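Local coordinates for solute-binding protein (PDB 2ZYO) that binds cyclodextrins and linear maltodextrins in the cleft of a periplasmic-binding-protein fold and probably hands them to a membrane transporter for uptake, at residues 129-134 against 173-178; 232-237 against 245-250. All coordinates share one frame; numbering follows the deposited sequence.

In the fold
Well into the chain comes the long strand 120-136; its residues 129-134 meet the start of helix 174-183, and contact 1 closes a loop of 38 intervening residues. The chain then runs on to helix 230-238, and contact 2 closes a much shorter connection of seven residues between 232-237 and 245-250. The two loops follow in series, neither nested nor crossed. They meet in one sheet, where strands 120-136 and 242-247 run antiparallel, with Ile134 O facing Val245 N and Ala132 N facing Asn247 O. Both also touch the same glucose, chain B, so two helices, one sheet and the sugar site are tied together.

Contact 1: 129-134 against 173-178; sequences ESVALI and NFYYTY. With GLC (alpha-D-glucopyranose), chain B; GLC (alpha-D-glucopyranose), chain C.
Val131 meets two tyrosines of the helix start with a single methyl. Its CG1 lies 3.7 Å from Tyr175 CE2 and 3.8 Å from Tyr176 CD1, approaching both rings obliquely. The tyrosines reach it by different torsions: Tyr175 swings CG anti to its backbone N (chi1 176°), whereas Tyr176 holds CG beside the N (chi1 -67°), which brings Tyr175 CD2 over the centre of the Tyr176 ring. One face of Tyr175 also carries the chain B glucose, with C4 stacked over the ring centre, a sugar-aromatic CH-pi platform of the kind common in maltodextrin sites.

The polar link runs through water. One water donates to Glu129 OE2 and sits 2.5 Å from Tyr175 OH; a second accepts from Val131 N and joins the same hydroxyl weakly. Glu129, extended beyond CG, takes a hydrogen bond on OE2 from glucose O2 of chain B at 3.1 Å.

Asn173 caps the helix: OD1 accepts from Tyr175 N at 3.0 Å, the donor tilted 29° from the carbonyl plane, and also from O6 of the chain C glucose. Its ND2 donates to O6 of the chain B glucose at 3.2 Å, and to Glu170. Putting an alanine here is likely to leave Tyr175 N without its cap and both O6 hydroxyls without this amide partner. Chemically, then, a valine methyl packs against the two tyrosines, which in turn offer their rings to the sugar, while an amide and a carboxylate bond hydroxyls of two successive glucoses.

Contact 2: 232-237 against 245-250; sequences TVNGLF and VINGPW. With GLC (alpha-D-glucopyranose), chain B.
Val245 provides the apolar half of the contact, projecting from its strand toward the helix. Its CG1, set beside the backbone N, packs against Val233 CG1 at 3.8 Å and Phe237 CD1 at 3.7 Å, while CG2 lies over one face of the Phe237 ring. In the phenylalanine, chi1 -172° sends the ring out from the helix to meet the valine obliquely. Val233 and Phe237 stand one helical turn apart, and Val245 meets both.

The polar half is a pair of amides. Asn234 and Asn247 cross at about a right angle with their amide planes only 9° apart, yet Asn234 OD1 and Asn247 ND2, 3.1 Å from each other, are too poorly angled for a hydrogen bond. Tyr255 OH bonds to both of those atoms, and a water accepts from Asn234 ND2 at 3.1 Å and from Asn247 ND2 at 3.0 Å. Asn247 OD1 faces its own segment, taking weak bonds from Gly248 N and Trp250 NE1, and a hydrogen bond from Tyr176 OH; this clustering helps fix the rotation of the amide.

The aromatic surface belongs to Trp250, part of the maltotetraose pocket. Glucose C1 of chain B sits over one face of the indole, offset toward the rim and 3.2 Å from CZ2. Gly248 CA backs the opposite face, also offset toward the rim, and the weak bond to Asn247 helps hold the ring against the sugar.

The axes of 232-237 and 245-247 approach to 9.8 Å, with their N-to-C directions 129° apart, as helix 230-238 packs on strand 242-247. The same strand pairs with 120-136 through Val245 and Asn247, and its Ile246 points away from the helix and touches Phe179 of helix 174-183 and Phe169 of strand 165-169.

Contact 1: 129-134 against 173-178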
loop_
_atom_site.group_PDB
_atom_site.type_symbol
_atom_site.label_atom_id
_atom_site.label_comp_id
_atom_site.label_asym_id
_atom_site.label_seq_id
_atom_site.Cartn_x
_atom_site.Cartn_y
_atom_site.Cartn_z
ATOM N N GLU A 129 -0.667 1.771 -4.498
ATOM C CA GLU A 129 -1.311 0.462 -4.599
ATOM C C GLU A 129 -2.504 0.341 -3.653
ATOM O O GLU A 129 -2.529 0.949 -2.582
ATOM C CB GLU A 129 -0.306 -0.670 -4.339
ATOM C CG GLU A 129 0.363 -0.631 -2.965
ATOM C CD GLU A 129 1.278 -1.818 -2.698
ATOM O OE1 GLU A 129 1.871 -2.361 -3.654
ATOM O OE2 GLU A 129 1.411 -2.195 -1.513
ATOM N N SER A 130 -3.489 -0.446 -4.074
ATOM C CA SER A 130 -4.652 -0.786 -3.261
ATOM C C SER A 130 -5.184 -2.130 -3.721
ATOM O O SER A 130 -5.013 -2.499 -4.882
ATOM C CB SER A 130 -5.749 0.270 -3.427
ATOM O OG SER A 130 -6.965 -0.145 -2.823
ATOM N N VAL A 131 -5.842 -2.859 -2.823
ATOM C CA VAL A 131 -6.626 -4.015 -3.257
ATOM C C VAL A 131 -7.839 -3.529 -4.046
ATOM O O VAL A 131 -8.243 -2.368 -3.939
ATOM C CB VAL A 131 -7.071 -4.947 -2.085
ATOM C CG1 VAL A 131 -5.864 -5.510 -1.349
ATOM C CG2 VAL A 131 -8.020 -4.239 -1.125
ATOM N N ALA A 132 -8.394 -4.420 -4.856
ATOM C CA ALA A 132 -9.630 -4.160 -5.588
ATOM C C ALA A 132 -10.252 -5.506 -5.903
ATOM O O ALA A 132 -9.726 -6.544 -5.486
ATOM C CB ALA A 132 -9.352 -3.372 -6.866
ATOM N N LEU A 133 -11.364 -5.499 -6.631
ATOM C CA LEU A 133 -11.999 -6.746 -7.036
ATOM C C LEU A 133 -11.382 -7.226 -8.344
ATOM O O LEU A 133 -11.631 -6.652 -9.409
ATOM C CB LEU A 133 -13.517 -6.582 -7.164
ATOM C CG LEU A 133 -14.325 -7.884 -7.198
ATOM C CD1 LEU A 133 -14.326 -8.583 -5.841
ATOM C CD2 LEU A 133 -15.742 -7.608 -7.664
ATOM N N ILE A 134 -10.553 -8.263 -8.245
ATOM C CA ILE A 134 -9.937 -8.875 -9.419
ATOM C C ILE A 134 -10.787 -10.073 -9.803
ATOM O O ILE A 134 -11.067 -10.931 -8.965
ATOM C CB ILE A 134 -8.487 -9.331 -9.141
ATOM C CG1 ILE A 134 -7.640 -8.164 -8.613
ATOM C CG2 ILE A 134 -7.863 -9.930 -10.401
ATOM C CD1 ILE A 134 -6.259 -8.578 -8.103
ATOM N N ASN A 173 -6.831 -11.679 7.235
ATOM C CA ASN A 173 -5.734 -10.718 7.194
ATOM C C ASN A 173 -6.308 -9.306 7.191
ATOM O O ASN A 173 -7.017 -8.925 6.258
ATOM C CB ASN A 173 -4.882 -10.966 5.941
ATOM C CG ASN A 173 -3.608 -10.127 5.900
ATOM O OD1 ASN A 173 -3.539 -9.028 6.451
ATOM N ND2 ASN A 173 -2.593 -10.645 5.214
ATOM N N PHE A 174 -6.004 -8.549 8.244
ATOM C CA PHE A 174 -6.547 -7.198 8.443
ATOM C C PHE A 174 -6.223 -6.230 7.307
ATOM O O PHE A 174 -6.999 -5.311 7.032
ATOM C CB PHE A 174 -6.070 -6.636 9.786
ATOM C CG PHE A 174 -6.608 -5.264 10.113
ATOM C CD1 PHE A 174 -7.972 -5.053 10.293
ATOM C CD2 PHE A 174 -5.738 -4.187 10.268
ATOM C CE1 PHE A 174 -8.464 -3.788 10.609
ATOM C CE2 PHE A 174 -6.222 -2.919 10.587
ATOM C CZ PHE A 174 -7.587 -2.721 10.756
ATOM N N TYR A 175 -5.086 -6.429 6.643
ATOM C CA TYR A 175 -4.763 -5.607 5.481
ATOM C C TYR A 175 -5.887 -5.676 4.438
ATOM O O TYR A 175 -6.253 -4.664 3.830
ATOM C CB TYR A 175 -3.417 -6.003 4.851
ATOM C CG TYR A 175 -3.147 -5.209 3.594
ATOM C CD1 TYR A 175 -2.611 -3.924 3.664
ATOM C CD2 TYR A 175 -3.481 -5.719 2.338
ATOM C CE1 TYR A 175 -2.392 -3.174 2.514
ATOM C CE2 TYR A 175 -3.267 -4.978 1.182
ATOM C CZ TYR A 175 -2.726 -3.705 1.279
ATOM O OH TYR A 175 -2.519 -2.970 0.137
ATOM N N TYR A 176 -6.432 -6.876 4.249
ATOM C CA TYR A 176 -7.452 -7.120 3.236
ATOM C C TYR A 176 -8.857 -6.792 3.727
ATOM O O TYR A 176 -9.687 -6.292 2.963
ATOM C CB TYR A 176 -7.374 -8.570 2.741
ATOM C CG TYR A 176 -6.102 -8.864 1.977
ATOM C CD1 TYR A 176 -6.055 -8.728 0.590
ATOM C CD2 TYR A 176 -4.937 -9.258 2.641
ATOM C CE1 TYR A 176 -4.886 -8.984 -0.119
ATOM C CE2 TYR A 176 -3.760 -9.513 1.938
ATOM C CZ TYR A 176 -3.745 -9.378 0.558
ATOM O OH TYR A 176 -2.591 -9.631 -0.150
ATOM N N THR A 177 -9.112 -7.057 5.006
ATOM C CA THR A 177 -10.443 -6.878 5.579
ATOM C C THR A 177 -10.688 -5.465 6.090
ATOM O O THR A 177 -11.784 -5.161 6.564
ATOM C CB THR A 177 -10.691 -7.854 6.739
ATOM O OG1 THR A 177 -9.752 -7.588 7.785
ATOM C CG2 THR A 177 -10.542 -9.288 6.273
ATOM N N TYR A 178 -9.681 -4.598 5.991
ATOM C CA TYR A 178 -9.817 -3.227 6.484
ATOM C C TYR A 178 -11.106 -2.544 6.024
ATOM O O TYR A 178 -11.766 -1.872 6.822
ATOM C CB TYR A 178 -8.608 -2.366 6.113
ATOM C CG TYR A 178 -8.747 -0.936 6.586
ATOM C CD1 TYR A 178 -8.715 -0.626 7.944
ATOM C CD2 TYR A 178 -8.929 0.105 5.677
ATOM C CE1 TYR A 178 -8.849 0.683 8.387
ATOM C CE2 TYR A 178 -9.068 1.418 6.112
ATOM C CZ TYR A 178 -9.026 1.697 7.467
ATOM O OH TYR A 178 -9.157 2.996 7.913
HETATM C C1 GLC B . 0.627 -6.800 -0.194
HETATM C C2 GLC B . 1.147 -5.420 0.283
HETATM C C3 GLC B . 1.601 -5.422 1.759
HETATM C C4 GLC B . 0.600 -6.153 2.653
HETATM C C5 GLC B . 0.288 -7.528 2.067
HETATM C C6 GLC B . -0.708 -8.323 2.897
HETATM O O1 GLC B . 1.663 -7.695 -0.401
HETATM O O2 GLC B . 2.225 -4.988 -0.546
HETATM O O3 GLC B . 1.733 -4.083 2.216
HETATM O O4 GLC B . 1.158 -6.304 3.972
HETATM O O5 GLC B . -0.286 -7.370 0.755
HETATM O O6 GLC B . -0.054 -9.278 3.720
HETATM C C1 GLC C . 0.601 -5.481 4.958
HETATM C C2 GLC C . 1.713 -4.740 5.704
HETATM C C3 GLC C . 2.535 -5.729 6.527
HETATM C C4 GLC C . 1.623 -6.520 7.468
HETATM C C5 GLC C . 0.500 -7.189 6.666
HETATM C C6 GLC C . -0.517 -7.879 7.552
HETATM O O2 GLC C . 2.554 -4.079 4.773
HETATM O O3 GLC C . 3.515 -5.030 7.278
HETATM O O4 GLC C . 2.380 -7.511 8.148
HETATM O O5 GLC C . -0.212 -6.206 5.880
HETATM O O6 GLC C . -0.623 -9.257 7.228
HETATM O O HOH W 1 -0.562 -1.396 0.206
HETATM O O HOH W 2 -5.383 -2.076 -0.081
#

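Contact 2: 232-237 against 245-250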
loop_
_atom_site.group_PDB
_atom_site.type_symbol
_atom_site.label_atom_id
_atom_site.label_comp_id
_atom_site.label_asym_id
_atom_site.label_seq_id
_atom_site.Cartn_x
_atom_site.Cartn_y
_atom_site.Cartn_z
ATOM N N THR A 232 -3.293 -19.875 -1.110
ATOM C CA THR A 232 -4.604 -20.501 -1.267
ATOM C C THR A 232 -5.439 -19.687 -2.255
ATOM O O THR A 232 -6.015 -20.234 -3.196
ATOM C CB THR A 232 -5.359 -20.590 0.081
ATOM O OG1 THR A 232 -4.455 -20.992 1.118
ATOM C CG2 THR A 232 -6.512 -21.582 -0.005
ATOM N N VAL A 233 -5.478 -18.375 -2.031
ATOM C CA VAL A 233 -6.236 -17.445 -2.866
ATOM C C VAL A 233 -5.672 -17.396 -4.287
ATOM O O VAL A 233 -6.413 -17.544 -5.262
ATOM C CB VAL A 233 -6.249 -16.024 -2.241
ATOM C CG1 VAL A 233 -7.003 -15.035 -3.126
ATOM C CG2 VAL A 233 -6.859 -16.065 -0.848
ATOM N N ASN A 234 -4.360 -17.202 -4.394
ATOM C CA ASN A 234 -3.700 -17.089 -5.691
ATOM C C ASN A 234 -3.732 -18.388 -6.490
ATOM O O ASN A 234 -4.063 -18.381 -7.676
ATOM C CB ASN A 234 -2.265 -16.587 -5.520
ATOM C CG ASN A 234 -2.205 -15.194 -4.919
ATOM O OD1 ASN A 234 -3.095 -14.372 -5.135
ATOM N ND2 ASN A 234 -1.153 -14.925 -4.157
ATOM N N GLY A 235 -3.406 -19.496 -5.829
ATOM C CA GLY A 235 -3.416 -20.812 -6.466
ATOM C C GLY A 235 -4.768 -21.159 -7.059
ATOM O O GLY A 235 -4.858 -21.578 -8.215
ATOM N N LEU A 236 -5.822 -20.966 -6.268
ATOM C CA LEU A 236 -7.176 -21.283 -6.708
ATOM C C LEU A 236 -7.700 -20.353 -7.799
ATOM O O LEU A 236 -8.422 -20.797 -8.691
ATOM C CB LEU A 236 -8.143 -21.360 -5.523
ATOM C CG LEU A 236 -7.951 -22.584 -4.620
ATOM C CD1 LEU A 236 -8.873 -22.530 -3.418
ATOM C CD2 LEU A 236 -8.163 -23.876 -5.400
ATOM N N PHE A 237 -7.335 -19.073 -7.740
ATOM C CA PHE A 237 -7.707 -18.151 -8.816
ATOM C C PHE A 237 -7.012 -18.532 -10.127
ATOM O O PHE A 237 -7.636 -18.536 -11.191
ATOM C CB PHE A 237 -7.418 -16.692 -8.441
ATOM C CG PHE A 237 -7.968 -15.698 -9.430
ATOM C CD1 PHE A 237 -9.335 -15.426 -9.479
ATOM C CD2 PHE A 237 -7.123 -15.043 -10.320
ATOM C CE1 PHE A 237 -9.848 -14.512 -10.401
ATOM C CE2 PHE A 237 -7.625 -14.129 -11.245
ATOM C CZ PHE A 237 -8.990 -13.863 -11.284
ATOM N N VAL A 245 -11.523 -12.409 -6.688
ATOM C CA VAL A 245 -10.746 -12.278 -5.460
ATOM C C VAL A 245 -10.643 -10.804 -5.075
ATOM O O VAL A 245 -10.883 -9.920 -5.904
ATOM C CB VAL A 245 -9.314 -12.890 -5.583
ATOM C CG1 VAL A 245 -9.375 -14.370 -5.962
ATOM C CG2 VAL A 245 -8.452 -12.110 -6.576
ATOM N N ILE A 246 -10.314 -10.548 -3.812
ATOM C CA ILE A 246 -9.935 -9.209 -3.381
ATOM C C ILE A 246 -8.427 -9.241 -3.164
ATOM O O ILE A 246 -7.935 -9.909 -2.255
ATOM C CB ILE A 246 -10.683 -8.758 -2.104
ATOM C CG1 ILE A 246 -12.193 -8.716 -2.359
ATOM C CG2 ILE A 246 -10.175 -7.389 -1.642
ATOM C CD1 ILE A 246 -13.034 -8.439 -1.132
ATOM N N ASN A 247 -7.698 -8.542 -4.030
ATOM C CA ASN A 247 -6.241 -8.558 -3.993
ATOM C C ASN A 247 -5.674 -7.336 -4.700
ATOM O O ASN A 247 -6.416 -6.579 -5.325
ATOM C CB ASN A 247 -5.709 -9.847 -4.631
ATOM C CG ASN A 247 -4.385 -10.298 -4.036
ATOM O OD1 ASN A 247 -3.790 -9.611 -3.198
ATOM N ND2 ASN A 247 -3.917 -11.467 -4.467
ATOM N N GLY A 248 -4.362 -7.145 -4.588
ATOM C CA GLY A 248 -3.704 -5.976 -5.156
ATOM C C GLY A 248 -3.005 -6.234 -6.477
ATOM O O GLY A 248 -2.978 -7.367 -6.959
ATOM N N PRO A 249 -2.433 -5.174 -7.071
ATOM C CA PRO A 249 -1.774 -5.215 -8.381
ATOM C C PRO A 249 -0.574 -6.164 -8.443
ATOM O O PRO A 249 -0.193 -6.599 -9.533
ATOM C CB PRO A 249 -1.322 -3.766 -8.594
ATOM C CG PRO A 249 -1.298 -3.162 -7.236
ATOM C CD PRO A 249 -2.406 -3.821 -6.491
ATOM N N TRP A 250 -0.009 -6.486 -7.280
ATOM C CA TRP A 250 1.142 -7.393 -7.170
ATOM C C TRP A 250 0.874 -8.816 -7.677
ATOM O O TRP A 250 1.812 -9.562 -7.971
ATOM C CB TRP A 250 1.639 -7.445 -5.719
ATOM C CG TRP A 250 0.549 -7.711 -4.715
ATOM C CD1 TRP A 250 0.004 -8.922 -4.390
ATOM C CD2 TRP A 250 -0.127 -6.739 -3.907
ATOM N NE1 TRP A 250 -0.973 -8.764 -3.434
ATOM C CE2 TRP A 250 -1.072 -7.434 -3.118
ATOM C CE3 TRP A 250 -0.026 -5.347 -3.772
ATOM C CZ2 TRP A 250 -1.910 -6.785 -2.207
ATOM C CZ3 TRP A 250 -0.862 -4.700 -2.865
ATOM C CH2 TRP A 250 -1.791 -5.421 -2.095
HETATM C C1 GLC B . 0.627 -6.800 -0.194
HETATM C C2 GLC B . 1.147 -5.420 0.283
HETATM C C3 GLC B . 1.601 -5.422 1.759
HETATM C C4 GLC B . 0.600 -6.153 2.653
HETATM C C5 GLC B . 0.288 -7.528 2.067
HETATM C C6 GLC B . -0.708 -8.323 2.897
HETATM O O1 GLC B . 1.663 -7.695 -0.401
HETATM O O2 GLC B . 2.225 -4.988 -0.546
HETATM O O3 GLC B . 1.733 -4.083 2.216
HETATM O O4 GLC B . 1.158 -6.304 3.972
HETATM O O5 GLC B . -0.286 -7.370 0.755
HETATM O O6 GLC B . -0.054 -9.278 3.720
HETATM O O HOH W 3 -1.299 -11.972 -3.126
#